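Putative 4-Hydroxy-2-oxoglutarate aldolase / 2-dehydro-3-deoxyphosphogluconate aldolase (Yersinia enterocolitica, PDB 3LM7) is a putative aldolase of the KDGP aldolase family, with a TIM-barrel fold, whose function has not been established. Local coordinates at residues V19-G22 against N26-A29; Y31-G36 against E235-L240; H37-V42 against Q91-N96; S161-P166 against H219-I224. All coordinates share one frame; numbering follows the deposited sequence.

Interaction 1: residues V19-G22 against N26-A29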
loop_
_atom_site.group_PDB
_atom_site.type_symbol
_atom_site.label_atom_id
_atom_site.label_comp_id
_atom_site.label_asym_id
_atom_site.label_seq_id
_atom_site.Cartn_x
_atom_site.Cartn_y
_atom_site.Cartn_z
ATOM N N VAL A 19 15.051 -15.135 1.500
ATOM C CA VAL A 19 16.192 -15.949 1.071
ATOM C C VAL A 19 16.225 -17.078 2.040
ATOM O O VAL A 19 15.612 -16.999 3.108
ATOM C CB VAL A 19 17.577 -15.093 1.095
ATOM C CG1 VAL A 19 17.453 -13.809 0.271
ATOM C CG2 VAL A 19 17.922 -14.677 2.543
ATOM N N LEU A 20 16.914 -18.155 1.703
ATOM C CA LEU A 20 16.966 -19.331 2.564
ATOM C C LEU A 20 18.144 -19.284 3.533
ATOM O O LEU A 20 19.179 -18.738 3.211
ATOM C CB LEU A 20 17.131 -20.600 1.699
ATOM C CG LEU A 20 15.991 -20.867 0.718
ATOM C CD1 LEU A 20 16.271 -22.149 -0.081
ATOM C CD2 LEU A 20 14.551 -20.872 1.409
ATOM N N ALA A 21 18.004 -19.917 4.686
ATOM C CA ALA A 21 19.147 -20.066 5.600
ATOM C C ALA A 21 19.713 -21.460 5.468
ATOM O O ALA A 21 18.967 -22.425 5.400
ATOM C CB ALA A 21 18.728 -19.782 7.067
ATOM N N GLY A 22 21.031 -21.592 5.480
ATOM C CA GLY A 22 21.594 -22.952 5.468
ATOM C C GLY A 22 21.911 -23.447 6.880
ATOM O O GLY A 22 22.290 -24.619 7.050
ATOM N N ASN A 26 23.883 -18.962 9.868
ATOM C CA ASN A 26 23.656 -18.312 8.541
ATOM C C ASN A 26 22.445 -17.392 8.605
ATOM O O ASN A 26 22.472 -16.269 8.075
ATOM C CB ASN A 26 23.529 -19.378 7.428
ATOM C CG ASN A 26 23.395 -18.765 6.012
ATOM O OD1 ASN A 26 22.667 -19.291 5.158
ATOM N ND2 ASN A 26 24.099 -17.642 5.773
ATOM N N ALA A 27 21.362 -17.868 9.245
ATOM C CA ALA A 27 20.182 -17.003 9.415
ATOM C C ALA A 27 20.576 -15.679 10.110
ATOM O O ALA A 27 20.210 -14.588 9.688
ATOM C CB ALA A 27 19.076 -17.752 10.219
ATOM N N ARG A 28 21.339 -15.766 11.205
ATOM C CA ARG A 28 21.769 -14.525 11.908
ATOM C C ARG A 28 22.540 -13.573 10.986
ATOM O O ARG A 28 22.298 -12.344 10.983
ATOM C CB ARG A 28 22.591 -14.912 13.161
ATOM C CG ARG A 28 22.837 -13.817 14.206
ATOM C CD ARG A 28 23.767 -14.429 15.312
ATOM N NE ARG A 28 23.806 -15.891 15.118
ATOM C CZ ARG A 28 23.520 -16.808 16.038
ATOM N NH1 ARG A 28 23.211 -16.446 17.287
ATOM N NH2 ARG A 28 23.577 -18.097 15.706
ATOM N N ALA A 29 23.477 -14.130 10.216
ATOM C CA ALA A 29 24.349 -13.331 9.331
ATOM C C ALA A 29 23.490 -12.664 8.256
ATOM O O ALA A 29 23.752 -11.509 7.859
ATOM C CB ALA A 29 25.358 -14.272 8.681
#
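Asn26 reaches from the first turn of helix 24-33 to the backbone of Gly22, just past the end of strand 17-20. Its CB already lies 3.9 Å from Gly22 N. The side chain leaves the helix with CG anti to the backbone nitrogen (chi1 -176°), and CG comes slightly nearer to the same amide. OD1 at the tip then accepts a hydrogen bond from Gly22 N at 2.8 Å. The N-H points almost straight at the oxygen, 168° at the hydrogen, and arrives in the carbonyl plane on a lone pair. Beside this bond, Asn26 OD1 also rests 3.6 Å from Ala21 CA. The contact belongs to the right-handed type of beta-alpha-beta unit from which TIM barrels are built, here strand 17-20, helix 24-33 and strand 38-43, and it lies at the short turn where the first strand passes into its helix. The other branch of the amide, ND2, donates to the backbone oxygen of Thr232, so both ends of the group are held and its flip is fixed. Next to this polar link the packing is apolar: Ala21 CB meets Ala27 CB at 3.8 Å, and Ala21 CB stands 3.9 Å from Ala27 N. Both methyl groups also touch Val40 of the neighbouring strand and Tyr60 of helix 50-63.

Interaction 2: residues Y31-G36 against E235-L240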
loop_
_atom_site.group_PDB
_atom_site.type_symbol
_atom_site.label_atom_id
_atom_site.label_comp_id
_atom_site.label_asym_id
_atom_site.label_seq_id
_atom_site.Cartn_x
_atom_site.Cartn_y
_atom_site.Cartn_z
ATOM N N TYR A 31 20.224 -11.948 8.397
ATOM C CA TYR A 31 19.374 -10.938 9.030
ATOM C C TYR A 31 20.161 -9.653 9.306
ATOM O O TYR A 31 19.686 -8.534 9.048
ATOM C CB TYR A 31 18.786 -11.523 10.346
ATOM C CG TYR A 31 17.748 -10.660 10.968
ATOM C CD1 TYR A 31 16.487 -10.466 10.348
ATOM C CD2 TYR A 31 17.977 -10.069 12.198
ATOM C CE1 TYR A 31 15.488 -9.685 10.972
ATOM C CE2 TYR A 31 17.009 -9.309 12.817
ATOM C CZ TYR A 31 15.774 -9.100 12.207
ATOM O OH TYR A 31 14.870 -8.289 12.867
ATOM N N GLN A 32 21.406 -9.826 9.763
ATOM C CA GLN A 32 22.268 -8.699 9.918
ATOM C C GLN A 32 22.505 -7.990 8.600
ATOM O O GLN A 32 22.392 -6.775 8.525
ATOM C CB GLN A 32 23.653 -9.137 10.479
ATOM C CG GLN A 32 24.573 -7.901 10.690
ATOM C CD GLN A 32 25.844 -8.227 11.415
ATOM O OE1 GLN A 32 26.538 -9.199 11.084
ATOM N NE2 GLN A 32 26.183 -7.402 12.384
ATOM N N ALA A 33 22.881 -8.742 7.580
ATOM C CA ALA A 33 23.316 -8.157 6.290
ATOM C C ALA A 33 22.161 -7.423 5.616
ATOM O O ALA A 33 22.326 -6.383 4.949
ATOM C CB ALA A 33 23.886 -9.219 5.407
ATOM N N ALA A 34 20.952 -7.937 5.827
ATOM C CA ALA A 34 19.771 -7.231 5.288
ATOM C C ALA A 34 19.290 -6.054 6.142
ATOM O O ALA A 34 18.263 -5.409 5.790
ATOM C CB ALA A 34 18.596 -8.274 5.139
ATOM N N GLU A 35 19.944 -5.787 7.285
ATOM C CA GLU A 35 19.448 -4.745 8.219
ATOM C C GLU A 35 18.009 -5.075 8.648
ATOM O O GLU A 35 17.194 -4.169 8.817
ATOM C CB GLU A 35 19.519 -3.331 7.604
ATOM C CG GLU A 35 21.037 -2.957 7.392
ATOM C CD GLU A 35 21.297 -1.658 6.710
ATOM O OE1 GLU A 35 20.375 -0.871 6.404
ATOM O OE2 GLU A 35 22.489 -1.436 6.479
ATOM N N GLY A 36 17.744 -6.377 8.814
ATOM C CA GLY A 36 16.419 -6.864 9.160
ATOM C C GLY A 36 15.354 -6.913 8.054
ATOM O O GLY A 36 14.271 -7.437 8.331
ATOM N N GLU A 235 27.206 -11.516 1.836
ATOM C CA GLU A 235 27.561 -10.360 0.993
ATOM C C GLU A 235 26.595 -10.170 -0.248
ATOM O O GLU A 235 26.377 -9.025 -0.743
ATOM C CB GLU A 235 29.026 -10.434 0.543
ATOM C CG GLU A 235 29.403 -11.667 -0.347
ATOM C CD GLU A 235 29.701 -12.997 0.428
ATOM O OE1 GLU A 235 29.259 -13.202 1.619
ATOM O OE2 GLU A 235 30.349 -13.893 -0.212
ATOM N N ASP A 236 26.018 -11.287 -0.705
ATOM C CA ASP A 236 24.989 -11.233 -1.770
ATOM C C ASP A 236 23.689 -10.577 -1.221
ATOM O O ASP A 236 22.965 -9.900 -1.924
ATOM C CB ASP A 236 24.707 -12.626 -2.345
ATOM C CG ASP A 236 25.856 -13.166 -3.236
ATOM O OD1 ASP A 236 26.889 -12.478 -3.371
ATOM O OD2 ASP A 236 25.710 -14.289 -3.759
ATOM N N VAL A 237 23.396 -10.816 0.045
ATOM C CA VAL A 237 22.242 -10.197 0.660
ATOM C C VAL A 237 22.499 -8.695 0.777
ATOM O O VAL A 237 21.618 -7.855 0.519
ATOM C CB VAL A 237 21.959 -10.885 2.051
ATOM C CG1 VAL A 237 20.967 -10.106 2.866
ATOM C CG2 VAL A 237 21.476 -12.293 1.842
ATOM N N LYS A 238 23.706 -8.315 1.185
ATOM C CA LYS A 238 24.012 -6.841 1.198
ATOM C C LYS A 238 23.853 -6.184 -0.202
ATOM O O LYS A 238 23.345 -5.044 -0.301
ATOM C CB LYS A 238 25.400 -6.605 1.798
ATOM C CG LYS A 238 25.576 -5.225 2.346
ATOM C CD LYS A 238 26.255 -4.394 1.361
ATOM C CE LYS A 238 26.691 -3.058 2.014
ATOM N NZ LYS A 238 27.373 -2.294 0.903
ATOM N N THR A 239 24.303 -6.868 -1.265
ATOM C CA THR A 239 24.227 -6.334 -2.625
ATOM C C THR A 239 22.721 -6.144 -2.982
ATOM O O THR A 239 22.305 -5.136 -3.591
ATOM C CB THR A 239 24.882 -7.328 -3.654
ATOM O OG1 THR A 239 26.278 -7.441 -3.362
ATOM C CG2 THR A 239 24.724 -6.871 -5.087
ATOM N N LEU A 240 21.907 -7.130 -2.604
ATOM C CA LEU A 240 20.441 -6.991 -2.780
ATOM C C LEU A 240 19.846 -5.823 -2.015
ATOM O O LEU A 240 19.123 -4.990 -2.585
ATOM C CB LEU A 240 19.727 -8.294 -2.382
ATOM C CG LEU A 240 20.084 -9.436 -3.322
ATOM C CD1 LEU A 240 19.677 -10.840 -2.677
ATOM C CD2 LEU A 240 19.530 -9.297 -4.770
#
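No flat group stands between Ala33, Ala34 and Val237, the residues that make this contact. The ring of Tyr31 points to another side of helix 24-33: one of its faces carries Gly36 CA, 3.5 Å above the plane and offset toward the rim, while its hydroxyl is hydrogen-bonded to Asp65. The contact toward helix 234-247 is carried by small apolar side chains. Val237 makes it through a single branch, CG1, which is set anti to the backbone N (chi1 168°). This methyl of Val237 sits 4.0 Å from Ala33 CB and 3.8 Å from Ala34 CB, and it approaches Ala34 N to 3.7 Å. Such short side chains let the backbones come close, with the CA atoms of Ala33 and Lys238 5.3 Å apart. Lys238 passes its CA by Ala33 O, but its chain runs outward to a salt bridge with Asp242. Helix 24-33 ends here in a Schellman motif: Glu35 has positive phi, Gly36 N bonds to Tyr31 O and Glu35 N to Gln32 O. Beyond the turn, Glu35 forms a salt bridge with Lys245. Side-by-side packing of the first barrel helix with the C-terminal one is typical of the outer helical layer of a TIM barrel.

Interaction 3: residues H37-V42 against Q91-N96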
loop_
_atom_site.group_PDB
_atom_site.type_symbol
_atom_site.label_atom_id
_atom_site.label_comp_id
_atom_site.label_asym_id
_atom_site.label_seq_id
_atom_site.Cartn_x
_atom_site.Cartn_y
_atom_site.Cartn_z
ATOM N N HIS A 37 15.628 -6.379 6.854
ATOM C CA HIS A 37 14.606 -6.317 5.769
ATOM C C HIS A 37 14.584 -7.631 4.940
ATOM O O HIS A 37 14.728 -7.639 3.697
ATOM C CB HIS A 37 14.820 -5.099 4.844
ATOM C CG HIS A 37 14.861 -3.808 5.588
ATOM N ND1 HIS A 37 13.777 -3.312 6.290
ATOM C CD2 HIS A 37 15.873 -2.920 5.769
ATOM C CE1 HIS A 37 14.124 -2.170 6.872
ATOM N NE2 HIS A 37 15.393 -1.928 6.589
ATOM N N VAL A 38 14.333 -8.719 5.661
ATOM C CA VAL A 38 14.439 -10.050 5.110
ATOM C C VAL A 38 13.549 -10.989 5.901
ATOM O O VAL A 38 13.277 -10.791 7.082
ATOM C CB VAL A 38 15.910 -10.540 5.093
ATOM C CG1 VAL A 38 16.491 -10.753 6.582
ATOM C CG2 VAL A 38 16.095 -11.771 4.270
ATOM N N LEU A 39 13.074 -11.979 5.175
ATOM C CA LEU A 39 12.447 -13.151 5.696
ATOM C C LEU A 39 13.377 -14.328 5.356
ATOM O O LEU A 39 13.825 -14.515 4.196
ATOM C CB LEU A 39 11.076 -13.359 5.030
ATOM C CG LEU A 39 10.085 -12.232 5.347
ATOM C CD1 LEU A 39 8.955 -12.237 4.266
ATOM C CD2 LEU A 39 9.554 -12.473 6.797
ATOM N N VAL A 40 13.721 -15.094 6.384
ATOM C CA VAL A 40 14.637 -16.177 6.253
ATOM C C VAL A 40 13.890 -17.466 6.142
ATOM O O VAL A 40 13.104 -17.802 7.074
ATOM C CB VAL A 40 15.523 -16.182 7.554
ATOM C CG1 VAL A 40 16.389 -17.386 7.581
ATOM C CG2 VAL A 40 16.325 -14.890 7.600
ATOM N N GLY A 41 14.034 -18.159 5.003
ATOM C CA GLY A 41 13.275 -19.406 4.732
ATOM C C GLY A 41 13.845 -20.616 5.425
ATOM O O GLY A 41 15.056 -20.860 5.363
ATOM N N VAL A 42 12.996 -21.369 6.116
ATOM C CA VAL A 42 13.382 -22.662 6.688
ATOM C C VAL A 42 12.339 -23.661 6.191
ATOM O O VAL A 42 11.156 -23.374 6.203
ATOM C CB VAL A 42 13.360 -22.610 8.226
ATOM C CG1 VAL A 42 13.801 -24.009 8.860
ATOM C CG2 VAL A 42 14.338 -21.439 8.682
ATOM N N GLN A 91 3.666 -19.388 14.337
ATOM C CA GLN A 91 3.228 -17.991 14.124
ATOM C C GLN A 91 4.348 -17.126 13.576
ATOM O O GLN A 91 4.733 -16.104 14.213
ATOM C CB GLN A 91 2.706 -17.384 15.448
ATOM C CG GLN A 91 1.508 -18.169 15.996
ATOM C CD GLN A 91 0.226 -17.772 15.249
ATOM O OE1 GLN A 91 -0.084 -16.600 15.128
ATOM N NE2 GLN A 91 -0.533 -18.766 14.790
ATOM N N PRO A 92 4.846 -17.461 12.379
ATOM C CA PRO A 92 5.900 -16.695 11.749
ATOM C C PRO A 92 5.371 -15.433 11.099
ATOM O O PRO A 92 4.132 -15.155 11.159
ATOM C CB PRO A 92 6.384 -17.654 10.633
ATOM C CG PRO A 92 5.060 -18.217 10.104
ATOM C CD PRO A 92 4.273 -18.467 11.444
ATOM N N GLN A 93 6.282 -14.686 10.446
ATOM C CA GLN A 93 5.886 -13.525 9.660
ATOM C C GLN A 93 5.370 -13.904 8.277
ATOM O O GLN A 93 4.634 -13.129 7.672
ATOM C CB GLN A 93 7.039 -12.525 9.488
ATOM C CG GLN A 93 7.214 -11.712 10.818
ATOM C CD GLN A 93 8.490 -10.869 10.783
ATOM O OE1 GLN A 93 9.140 -10.766 9.743
ATOM N NE2 GLN A 93 8.878 -10.285 11.953
ATOM N N HIS A 94 5.712 -15.087 7.814
ATOM C CA HIS A 94 5.473 -15.419 6.408
ATOM C C HIS A 94 5.323 -16.918 6.217
ATOM O O HIS A 94 6.074 -17.709 6.849
ATOM C CB HIS A 94 6.697 -14.948 5.556
ATOM C CG HIS A 94 6.473 -15.105 4.083
ATOM N ND1 HIS A 94 6.879 -16.221 3.394
ATOM C CD2 HIS A 94 5.868 -14.291 3.172
ATOM C CE1 HIS A 94 6.581 -16.072 2.113
ATOM N NE2 HIS A 94 5.953 -14.917 1.958
ATOM N N VAL A 95 4.403 -17.316 5.308
ATOM C CA VAL A 95 4.184 -18.731 5.056
ATOM C C VAL A 95 4.115 -18.922 3.540
ATOM O O VAL A 95 3.405 -18.159 2.873
ATOM C CB VAL A 95 2.796 -19.174 5.645
ATOM C CG1 VAL A 95 2.387 -20.641 5.227
ATOM C CG2 VAL A 95 2.774 -18.995 7.230
ATOM N N ASN A 96 4.844 -19.904 3.006
ATOM C CA ASN A 96 4.731 -20.245 1.607
ATOM C C ASN A 96 3.625 -21.291 1.491
ATOM O O ASN A 96 3.711 -22.348 2.140
ATOM C CB ASN A 96 6.022 -20.881 1.076
ATOM C CG ASN A 96 7.145 -19.842 0.875
ATOM O OD1 ASN A 96 7.179 -19.111 -0.132
ATOM N ND2 ASN A 96 8.012 -19.737 1.863
HETATM O O HOH W 1 11.078 -9.365 8.294
#
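Leu39 of strand 38-43 meets Gln93, just before strand 94-95, and His94, the first residue of that strand. In the parallel sheet of this TIM barrel, strand 68-71 lies between these two strands, so the contact is made by side chains and not by backbone pairing; the nearest CA atoms, of Leu39 and His94, are 7.4 Å apart. The van der Waals packing rests on the two methyl groups of Leu39. Its CG is placed beside the backbone N (chi1 -64°), from where the branches reach His94 and Gln93. Leu39 CD1 sits 3.8 Å from His94 CB and equally near His94 CG, reaching the ring obliquely, and the two side chains run at about a right angle to each other. Leu39 CD2 packs on Gln93 CB at 3.7 Å and also lies 3.4 Å from the polar Gln93 OE1. Asn18 and Ser69, on the strands flanking Leu39, touch the same leucine.

Polar links lie beside this packing. The extended chain of Gln93 carries its amide beside strand 38-43, where NE2 donates to the backbone oxygen of Lys5 while OE1 takes a hydrogen from a water. His94 is held at both ring nitrogens, ND1 by Ser69 and NE2 by Glu191, and these bonds fix how the imidazole is turned beside Leu39. Asn96 OD1 lies at the edge of the same ring, in its plane. The water completes the junction: it donates one hydrogen to Val38 O at 2.9 Å and the other to Gln93 OE1 at 2.8 Å.

Interaction 4: residues S161-P166 against H219-I224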
loop_
_atom_site.group_PDB
_atom_site.type_symbol
_atom_site.label_atom_id
_atom_site.label_comp_id
_atom_site.label_asym_id
_atom_site.label_seq_id
_atom_site.Cartn_x
_atom_site.Cartn_y
_atom_site.Cartn_z
ATOM N N SER A 161 -0.801 -12.675 -0.780
ATOM C CA SER A 161 0.070 -12.401 -1.958
ATOM C C SER A 161 0.046 -13.526 -2.978
ATOM O O SER A 161 -0.275 -14.695 -2.677
ATOM C CB SER A 161 1.533 -12.180 -1.538
ATOM O OG SER A 161 2.007 -13.341 -0.880
ATOM N N VAL A 162 0.443 -13.173 -4.175
ATOM C CA VAL A 162 0.664 -14.184 -5.205
ATOM C C VAL A 162 2.149 -14.559 -5.167
ATOM O O VAL A 162 3.005 -13.652 -5.223
ATOM C CB VAL A 162 0.384 -13.542 -6.598
ATOM C CG1 VAL A 162 1.044 -14.344 -7.811
ATOM C CG2 VAL A 162 -1.143 -13.284 -6.767
ATOM N N LYS A 163 2.455 -15.874 -5.111
ATOM C CA LYS A 163 3.826 -16.273 -5.398
ATOM C C LYS A 163 3.815 -16.717 -6.876
ATOM O O LYS A 163 3.037 -17.586 -7.227
ATOM C CB LYS A 163 4.251 -17.457 -4.527
ATOM C CG LYS A 163 5.667 -17.872 -4.975
ATOM C CD LYS A 163 6.092 -19.244 -4.487
ATOM C CE LYS A 163 7.163 -19.017 -3.431
ATOM N NZ LYS A 163 7.333 -20.306 -2.650
ATOM N N PHE A 164 4.514 -16.008 -7.754
ATOM C CA PHE A 164 4.443 -16.298 -9.160
ATOM C C PHE A 164 5.680 -17.113 -9.453
ATOM O O PHE A 164 6.782 -16.569 -9.444
ATOM C CB PHE A 164 4.433 -15.002 -9.947
ATOM C CG PHE A 164 4.074 -15.148 -11.414
ATOM C CD1 PHE A 164 2.902 -15.751 -11.809
ATOM C CD2 PHE A 164 4.915 -14.625 -12.385
ATOM C CE1 PHE A 164 2.565 -15.846 -13.161
ATOM C CE2 PHE A 164 4.566 -14.729 -13.801
ATOM C CZ PHE A 164 3.432 -15.300 -14.149
ATOM N N PHE A 165 5.480 -18.388 -9.767
ATOM C CA PHE A 165 6.576 -19.335 -9.813
ATOM C C PHE A 165 6.196 -20.447 -10.761
ATOM O O PHE A 165 5.035 -20.862 -10.743
ATOM C CB PHE A 165 6.760 -19.941 -8.405
ATOM C CG PHE A 165 7.781 -21.049 -8.372
ATOM C CD1 PHE A 165 9.138 -20.756 -8.332
ATOM C CD2 PHE A 165 7.355 -22.397 -8.363
ATOM C CE1 PHE A 165 10.103 -21.807 -8.303
ATOM C CE2 PHE A 165 8.254 -23.428 -8.307
ATOM C CZ PHE A 165 9.663 -23.136 -8.302
ATOM N N PRO A 166 7.134 -20.999 -11.515
ATOM C CA PRO A 166 8.573 -20.633 -11.703
ATOM C C PRO A 166 8.701 -19.520 -12.729
ATOM O O PRO A 166 8.167 -19.590 -13.860
ATOM C CB PRO A 166 9.213 -21.943 -12.224
ATOM C CG PRO A 166 8.017 -22.509 -13.177
ATOM C CD PRO A 166 6.771 -22.257 -12.235
ATOM N N HIS A 219 11.968 -13.559 -4.063
ATOM C CA HIS A 219 12.664 -14.688 -3.482
ATOM C C HIS A 219 13.952 -14.894 -4.239
ATOM O O HIS A 219 13.916 -14.888 -5.453
ATOM C CB HIS A 219 11.798 -15.956 -3.616
ATOM C CG HIS A 219 10.577 -15.912 -2.762
ATOM N ND1 HIS A 219 10.291 -16.897 -1.846
ATOM C CD2 HIS A 219 9.583 -14.992 -2.662
ATOM C CE1 HIS A 219 9.149 -16.604 -1.234
ATOM N NE2 HIS A 219 8.685 -15.469 -1.724
ATOM N N ILE A 220 15.066 -15.071 -3.516
ATOM C CA ILE A 220 16.375 -15.254 -4.160
ATOM C C ILE A 220 17.096 -16.429 -3.515
ATOM O O ILE A 220 17.417 -16.392 -2.358
ATOM C CB ILE A 220 17.277 -13.980 -4.078
ATOM C CG1 ILE A 220 16.466 -12.679 -4.314
ATOM C CG2 ILE A 220 18.430 -14.126 -5.091
ATOM C CD1 ILE A 220 15.744 -12.136 -3.034
ATOM N N TYR A 221 17.271 -17.490 -4.274
ATOM C CA TYR A 221 17.628 -18.788 -3.732
ATOM C C TYR A 221 18.997 -19.191 -4.319
ATOM O O TYR A 221 19.980 -18.543 -4.019
ATOM C CB TYR A 221 16.551 -19.818 -4.064
ATOM C CG TYR A 221 15.201 -19.580 -3.381
ATOM C CD1 TYR A 221 15.092 -18.883 -2.168
ATOM C CD2 TYR A 221 14.057 -20.101 -3.920
ATOM C CE1 TYR A 221 13.817 -18.654 -1.538
ATOM C CE2 TYR A 221 12.794 -19.943 -3.274
ATOM C CZ TYR A 221 12.701 -19.223 -2.097
ATOM O OH TYR A 221 11.463 -19.112 -1.488
ATOM N N SER A 222 19.058 -20.203 -5.188
ATOM C CA SER A 222 20.364 -20.840 -5.426
ATOM C C SER A 222 21.428 -19.890 -6.016
ATOM O O SER A 222 22.607 -20.146 -5.849
ATOM C CB SER A 222 20.208 -22.090 -6.320
ATOM O OG SER A 222 19.771 -21.679 -7.597
ATOM N N SER A 223 21.026 -18.820 -6.728
ATOM C CA SER A 223 21.973 -17.927 -7.327
ATOM C C SER A 223 22.839 -17.192 -6.248
ATOM O O SER A 223 23.891 -16.647 -6.549
ATOM C CB SER A 223 21.216 -16.882 -8.148
ATOM O OG SER A 223 20.433 -16.130 -7.255
ATOM N N ILE A 224 22.362 -17.162 -5.009
ATOM C CA ILE A 224 23.133 -16.536 -3.885
ATOM C C ILE A 224 23.556 -17.494 -2.803
ATOM O O ILE A 224 23.912 -17.076 -1.686
ATOM C CB ILE A 224 22.386 -15.309 -3.275
ATOM C CG1 ILE A 224 21.040 -15.695 -2.658
ATOM C CG2 ILE A 224 22.234 -14.167 -4.347
ATOM C CD1 ILE A 224 20.404 -14.629 -1.861
HETATM O O HOH W 2 9.978 -20.752 -2.555
#
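Lys163 lays the end of its chain over one face of the His219 ring, and this is the close part of the contact. The chain leaves strand 161-164 with CG anti to the backbone N, then bends at chi3 (-109°), which brings CE over the imidazole in a CH-pi contact. Lys163 CE lies 4.2 Å from the centroid of the His219 ring, 26° off the normal, and 3.8 Å from His219 CE1; lysine and histidine run at about a right angle to each other. The ring is bonded at both nitrogens. Glu191 OE1 bonds NE2, while His219 ND1 and Tyr221 OH share a hydrogen bond in which either may be the donor, with the tyrosine CZ in the plane of the imidazole. Its modelled length, 2.5 Å, is unusually short and should be read with caution. Together with Glu191 it probably restrains the turn of the ring.

Toward Tyr221, which is partly exposed, the contact is looser. Lys163 NZ stays 4.5 Å from Tyr221 OH, and a water bridges them: it accepts from Lys163 NZ at 2.7 Å and lies close to the hydroxyl oxygen, in the plane of the phenol ring at its edge. NZ has a direct partner as well, Asn96 OD1, so its position does not depend on the water alone. Lysine, histidine and tyrosine thus form a polar cluster inside the barrel. Lys163 and Asn96 lie near the C-terminal ends of their strands, a position consistent with the active-site end of TIM-barrel enzymes.

From the N terminus, interaction 1 closes first, over the three residues that separate 19-22 from 26-29. Interaction 2 opens later on the same helix and spans almost the whole remaining chain, bringing helix 234-247 back beside it. Interactions 3 and 4 both nest inside that long loop and follow each other in series, and no two contacts cross. Backbone bonds between Val19 and both Leu39 and Gly41 join interaction 1 to interaction 3, whereas Asn96 and Lys163 join interaction 3 to interaction 4 in the barrel interior. Ile224, packed on Val19 and Leu240, connects the 219-224 loop with the first strand and the C-terminal helix.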